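Side-chain contacts in hypothetical protein TTHA1785 (Thermus thermophilus, PDB 2EPG), which probably joins RNA ends as an RtcB-type, GTP-dependent RNA ligase that uses manganese ions: residues L232-F237 with G378-V383; F200-P205 with G253-Q258. One frame throughout, in Å; residues are numbered along the deposited sequence.

Interaction 1: L232-F237 with G378-V383; sequences LAFGLF and GQPVLV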
loop_
_atom_site.group_PDB
_atom_site.type_symbol
_atom_site.label_atom_id
_atom_site.label_comp_id
_atom_site.label_asym_id
_atom_site.label_seq_id
_atom_site.Cartn_x
_atom_site.Cartn_y
_atom_site.Cartn_z
ATOM N N LEU A 232 -10.501 -15.281 12.992
ATOM C CA LEU A 232 -9.950 -16.601 13.282
ATOM C C LEU A 232 -9.014 -17.020 12.157
ATOM O O LEU A 232 -7.895 -17.476 12.401
ATOM C CB LEU A 232 -11.065 -17.648 13.394
ATOM C CG LEU A 232 -10.535 -19.081 13.541
ATOM C CD1 LEU A 232 -9.908 -19.233 14.933
ATOM C CD2 LEU A 232 -11.663 -20.100 13.343
ATOM N N ALA A 233 -9.486 -16.878 10.921
ATOM C CA ALA A 233 -8.687 -17.233 9.765
ATOM C C ALA A 233 -7.397 -16.412 9.689
ATOM O O ALA A 233 -6.363 -16.943 9.312
ATOM C CB ALA A 233 -9.508 -17.050 8.482
ATOM N N PHE A 234 -7.454 -15.126 10.044
ATOM C CA PHE A 234 -6.264 -14.259 10.000
ATOM C C PHE A 234 -5.421 -14.395 11.266
ATOM O O PHE A 234 -4.360 -13.778 11.369
ATOM C CB PHE A 234 -6.637 -12.764 9.872
ATOM C CG PHE A 234 -7.209 -12.370 8.536
ATOM C CD1 PHE A 234 -7.220 -13.263 7.460
ATOM C CD2 PHE A 234 -7.763 -11.100 8.363
ATOM C CE1 PHE A 234 -7.781 -12.908 6.236
ATOM C CE2 PHE A 234 -8.329 -10.727 7.144
ATOM C CZ PHE A 234 -8.342 -11.632 6.073
ATOM N N GLY A 235 -5.906 -15.166 12.236
ATOM C CA GLY A 235 -5.160 -15.337 13.471
ATOM C C GLY A 235 -5.183 -14.098 14.354
ATOM O O GLY A 235 -4.177 -13.760 14.985
ATOM N N LEU A 236 -6.318 -13.405 14.383
ATOM C CA LEU A 236 -6.473 -12.204 15.197
ATOM C C LEU A 236 -7.418 -12.453 16.379
ATOM O O LEU A 236 -8.381 -13.205 16.256
ATOM C CB LEU A 236 -7.049 -11.064 14.345
ATOM C CG LEU A 236 -6.119 -10.337 13.376
ATOM C CD1 LEU A 236 -6.921 -9.369 12.488
ATOM C CD2 LEU A 236 -5.056 -9.573 14.197
ATOM N N PHE A 237 -7.128 -11.839 17.522
ATOM C CA PHE A 237 -7.993 -11.945 18.701
ATOM C C PHE A 237 -7.867 -10.676 19.547
ATOM O O PHE A 237 -6.827 -10.023 19.553
ATOM C CB PHE A 237 -7.682 -13.209 19.534
ATOM C CG PHE A 237 -6.307 -13.235 20.144
ATOM C CD1 PHE A 237 -6.089 -12.730 21.424
ATOM C CD2 PHE A 237 -5.242 -13.809 19.458
ATOM C CE1 PHE A 237 -4.829 -12.801 22.020
ATOM C CE2 PHE A 237 -3.977 -13.886 20.041
ATOM C CZ PHE A 237 -3.770 -13.380 21.326
ATOM N N GLY A 378 -11.041 -14.221 2.186
ATOM C CA GLY A 378 -10.565 -13.085 1.414
ATOM C C GLY A 378 -9.207 -12.556 1.882
ATOM O O GLY A 378 -8.763 -12.838 2.993
ATOM N N GLN A 379 -8.558 -11.772 1.031
ATOM C CA GLN A 379 -7.250 -11.202 1.327
ATOM C C GLN A 379 -7.321 -10.149 2.425
ATOM O O GLN A 379 -8.247 -9.348 2.468
ATOM C CB GLN A 379 -6.697 -10.528 0.063
ATOM C CG GLN A 379 -5.303 -9.873 0.220
ATOM C CD GLN A 379 -5.105 -8.777 -0.792
ATOM O OE1 GLN A 379 -5.007 -9.028 -1.997
ATOM N NE2 GLN A 379 -5.085 -7.548 -0.318
ATOM N N PRO A 380 -6.335 -10.134 3.333
ATOM C CA PRO A 380 -6.368 -9.115 4.388
ATOM C C PRO A 380 -6.116 -7.743 3.727
ATOM O O PRO A 380 -5.369 -7.640 2.748
ATOM C CB PRO A 380 -5.195 -9.507 5.303
ATOM C CG PRO A 380 -5.023 -10.993 5.066
ATOM C CD PRO A 380 -5.276 -11.134 3.577
ATOM N N VAL A 381 -6.744 -6.699 4.256
ATOM C CA VAL A 381 -6.553 -5.348 3.748
ATOM C C VAL A 381 -6.161 -4.569 4.984
ATOM O O VAL A 381 -6.932 -4.486 5.948
ATOM C CB VAL A 381 -7.850 -4.756 3.158
ATOM C CG1 VAL A 381 -7.637 -3.273 2.812
ATOM C CG2 VAL A 381 -8.254 -5.528 1.911
ATOM N N LEU A 382 -4.959 -4.006 4.954
ATOM C CA LEU A 382 -4.422 -3.277 6.099
ATOM C C LEU A 382 -4.637 -1.791 5.898
ATOM O O LEU A 382 -4.118 -1.196 4.955
ATOM C CB LEU A 382 -2.926 -3.599 6.249
ATOM C CG LEU A 382 -2.626 -5.109 6.200
ATOM C CD1 LEU A 382 -1.118 -5.383 6.289
ATOM C CD2 LEU A 382 -3.374 -5.802 7.336
ATOM N N VAL A 383 -5.420 -1.197 6.787
ATOM C CA VAL A 383 -5.741 0.216 6.706
ATOM C C VAL A 383 -5.151 0.939 7.908
ATOM O O VAL A 383 -5.756 1.002 8.979
ATOM C CB VAL A 383 -7.278 0.413 6.661
ATOM C CG1 VAL A 383 -7.633 1.885 6.637
ATOM C CG2 VAL A 383 -7.839 -0.262 5.427
#

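Interaction 2: F200-P205 with G253-Q258; sequences FERGAP and GHQVCQ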
loop_
_atom_site.group_PDB
_atom_site.type_symbol
_atom_site.label_atom_id
_atom_site.label_comp_id
_atom_site.label_asym_id
_atom_site.label_seq_id
_atom_site.Cartn_x
_atom_site.Cartn_y
_atom_site.Cartn_z
ATOM N N PHE A 200 19.511 4.220 -7.478
ATOM C CA PHE A 200 20.173 3.108 -6.824
ATOM C C PHE A 200 20.980 3.504 -5.586
ATOM O O PHE A 200 20.807 2.916 -4.516
ATOM C CB PHE A 200 21.076 2.388 -7.820
ATOM C CG PHE A 200 21.731 1.174 -7.261
ATOM C CD1 PHE A 200 22.741 1.289 -6.307
ATOM C CD2 PHE A 200 21.317 -0.095 -7.660
ATOM C CE1 PHE A 200 23.332 0.159 -5.759
ATOM C CE2 PHE A 200 21.899 -1.236 -7.118
ATOM C CZ PHE A 200 22.911 -1.108 -6.164
ATOM N N GLU A 201 21.866 4.487 -5.732
ATOM C CA GLU A 201 22.695 4.949 -4.621
ATOM C C GLU A 201 21.884 5.688 -3.559
ATOM O O GLU A 201 22.209 5.643 -2.378
ATOM C CB GLU A 201 23.803 5.880 -5.133
ATOM C CG GLU A 201 24.832 5.215 -6.046
ATOM C CD GLU A 201 25.844 6.209 -6.613
ATOM O OE1 GLU A 201 26.709 5.786 -7.415
ATOM O OE2 GLU A 201 25.776 7.413 -6.260
ATOM N N ARG A 202 20.828 6.370 -3.987
ATOM C CA ARG A 202 19.988 7.137 -3.077
ATOM C C ARG A 202 19.192 6.267 -2.110
ATOM O O ARG A 202 18.969 6.652 -0.960
ATOM C CB ARG A 202 19.044 8.022 -3.886
ATOM C CG ARG A 202 18.100 8.862 -3.061
ATOM C CD ARG A 202 17.223 9.719 -3.964
ATOM N NE ARG A 202 16.144 10.359 -3.218
ATOM C CZ ARG A 202 15.128 11.005 -3.780
ATOM N NH1 ARG A 202 14.187 11.554 -3.020
ATOM N NH2 ARG A 202 15.054 11.106 -5.101
ATOM N N GLY A 203 18.769 5.093 -2.570
ATOM C CA GLY A 203 17.997 4.201 -1.720
ATOM C C GLY A 203 18.775 3.030 -1.149
ATOM O O GLY A 203 18.387 2.476 -0.123
ATOM N N ALA A 204 19.875 2.659 -1.793
ATOM C CA ALA A 204 20.693 1.529 -1.345
ATOM C C ALA A 204 21.087 1.541 0.138
ATOM O O ALA A 204 20.947 0.538 0.831
ATOM C CB ALA A 204 21.950 1.421 -2.213
ATOM N N PRO A 205 21.607 2.669 0.640
ATOM C CA PRO A 205 21.989 2.706 2.053
ATOM C C PRO A 205 20.803 2.961 2.978
ATOM O O PRO A 205 20.974 3.119 4.189
ATOM C CB PRO A 205 23.002 3.847 2.100
ATOM C CG PRO A 205 22.447 4.807 1.098
ATOM C CD PRO A 205 22.062 3.886 -0.058
ATOM N N GLY A 253 12.553 4.695 -4.902
ATOM C CA GLY A 253 11.300 4.753 -5.632
ATOM C C GLY A 253 10.935 6.157 -6.064
ATOM O O GLY A 253 10.423 6.379 -7.163
ATOM N N HIS A 254 11.197 7.117 -5.193
ATOM C CA HIS A 254 10.899 8.505 -5.496
ATOM C C HIS A 254 11.695 8.927 -6.743
ATOM O O HIS A 254 11.149 9.527 -7.670
ATOM C CB HIS A 254 11.285 9.378 -4.299
ATOM C CG HIS A 254 10.810 10.790 -4.400
ATOM N ND1 HIS A 254 9.607 11.208 -3.873
ATOM C CD2 HIS A 254 11.382 11.887 -4.952
ATOM C CE1 HIS A 254 9.459 12.504 -4.092
ATOM N NE2 HIS A 254 10.523 12.939 -4.745
ATOM N N GLN A 255 12.985 8.597 -6.761
ATOM C CA GLN A 255 13.853 8.958 -7.882
ATOM C C GLN A 255 13.387 8.303 -9.176
ATOM O O GLN A 255 13.336 8.951 -10.208
ATOM C CB GLN A 255 15.307 8.558 -7.591
ATOM C CG GLN A 255 16.332 9.167 -8.557
ATOM C CD GLN A 255 16.254 10.678 -8.589
ATOM O OE1 GLN A 255 16.374 11.326 -7.561
ATOM N NE2 GLN A 255 16.040 11.243 -9.769
ATOM N N VAL A 256 13.049 7.016 -9.119
ATOM C CA VAL A 256 12.564 6.305 -10.297
ATOM C C VAL A 256 11.327 6.990 -10.886
ATOM O O VAL A 256 11.154 7.055 -12.110
ATOM C CB VAL A 256 12.217 4.828 -9.957
ATOM C CG1 VAL A 256 11.426 4.193 -11.110
ATOM C CG2 VAL A 256 13.486 4.047 -9.719
ATOM N N CYS A 257 10.466 7.509 -10.023
ATOM C CA CYS A 257 9.271 8.182 -10.508
ATOM C C CYS A 257 9.682 9.453 -11.243
ATOM O O CYS A 257 9.194 9.743 -12.337
ATOM C CB CYS A 257 8.326 8.522 -9.345
ATOM S SG CYS A 257 6.756 9.336 -9.838
ATOM N N GLN A 258 10.595 10.201 -10.632
ATOM C CA GLN A 258 11.096 11.452 -11.202
ATOM C C GLN A 258 11.799 11.224 -12.534
ATOM O O GLN A 258 11.547 11.928 -13.503
ATOM C CB GLN A 258 12.066 12.121 -10.228
ATOM C CG GLN A 258 12.725 13.370 -10.780
ATOM C CD GLN A 258 11.769 14.546 -10.878
ATOM O OE1 GLN A 258 11.318 15.075 -9.859
ATOM N NE2 GLN A 258 11.450 14.959 -12.105
#

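Interaction 1: L232-F237 with G378-V383
F234, in the last turn of helix 228-234, puts its ring against G378 and P380. Its CG lies anti to the carbonyl carbon and beside the backbone N (chi1 -70°), which carries the ring toward 378-383. The far end of the ring makes the contact. P380 CG sits over one face, offset toward the rim, 3.7 Å from the centroid of the F234 ring. Its direction is 20° off the ring normal, so this is a CH-pi contact. Between the two side chains, F234 CZ and P380 CG come nearest, at 3.5 Å. The rest of the proline leans across the same end, with P380 CA 3.7 Å from F234 CE2. The carbonyl of G378 meets the ring differently. G378 O lies in the ring plane at the edge, 3.3 Å from F234 CZ, facing the weakly positive ring hydrogens. Without the aromatic ring, as with an alanine here, P380 would probably lose the face it packs on, and a gap would be likely to open beside the G378 carbonyl. G235 leaves helical geometry with positive phi and closes a Schellman motif, and its N bonds to L232 O at 3.1 Å. Farther along, L236 packs on L334 of strand 332-347 and F237 on T119 of strand 110-119. On the other segment, Q379 starts out with its CB directed away from 232-237. Its amide NE2 gives a nearly straight bond to P380 O (3.1 Å) and another to R361 O. This ties the residue before P380 to the carbonyl side of that proline. The contact is buried. Y374 meets the F234 ring edge-to-face. Strand 380-383 pairs antiparallel with strand 391-395, whose V393 and A395 also touch F234, so the helix end is set against the strands around it.

Interaction 2: F200-P205 with G253-Q258
Two helices, 197-203 and 250-265, meet near the predicted first manganese site, where R202 reaches H254 and Q255. R202 has CG anti to the backbone N (chi1 179°), and its chain is extended from CG to NE. This reach brings the guanidinium to the other helix, where its edge does the touching. NH2 of R202 lies 2.8 Å from Q255 OE1. The hydrogen bond is weak because it is strongly bent, at 127°. The amide and guanidinium planes are turned 56° apart. Q255 bends at chi2, which brings OE1 round to the arginine, and its NE2 bonds to D259 of the same helix. The other nitrogen, R202 NH1, comes obliquely to the imidazole and approaches H254 CD2 to 3.4 Å. The H254 ring also meets F105, and its side chain is about 6 Å from that of D106, a predicted manganese ligand. R202 also touches a crystal neighbour, so its pose may owe something to the lattice. Across this contact the cationic group has one bent bond to a neutral amide oxygen, which probably fixes the guanidinium only loosely, consistent with the partly exposed position of R202.

How the interactions relate
Interactions 1 and 2 lie on opposite sides of the chain's centre. Their centres are 32 Å apart and their nearest atoms about 20 Å, so they do not touch. Along the chain the segments alternate in the order 200-205, 232-237, 253-258 and 378-383. Interaction 1 joins the end of helix 228-234 to strand 380-383. Interaction 2 joins helices 197-203 and 250-265. Strands 216-225 and 240-247, an antiparallel pair, lie between these elements in sequence. Both contacts lie near the predicted active site of this RtcB protein. Interaction 2 has H254 near D106, a predicted ligand of the first manganese. In interaction 1, L382 O of strand 380-383 bonds H339, a predicted ligand of the second manganese and of GMP.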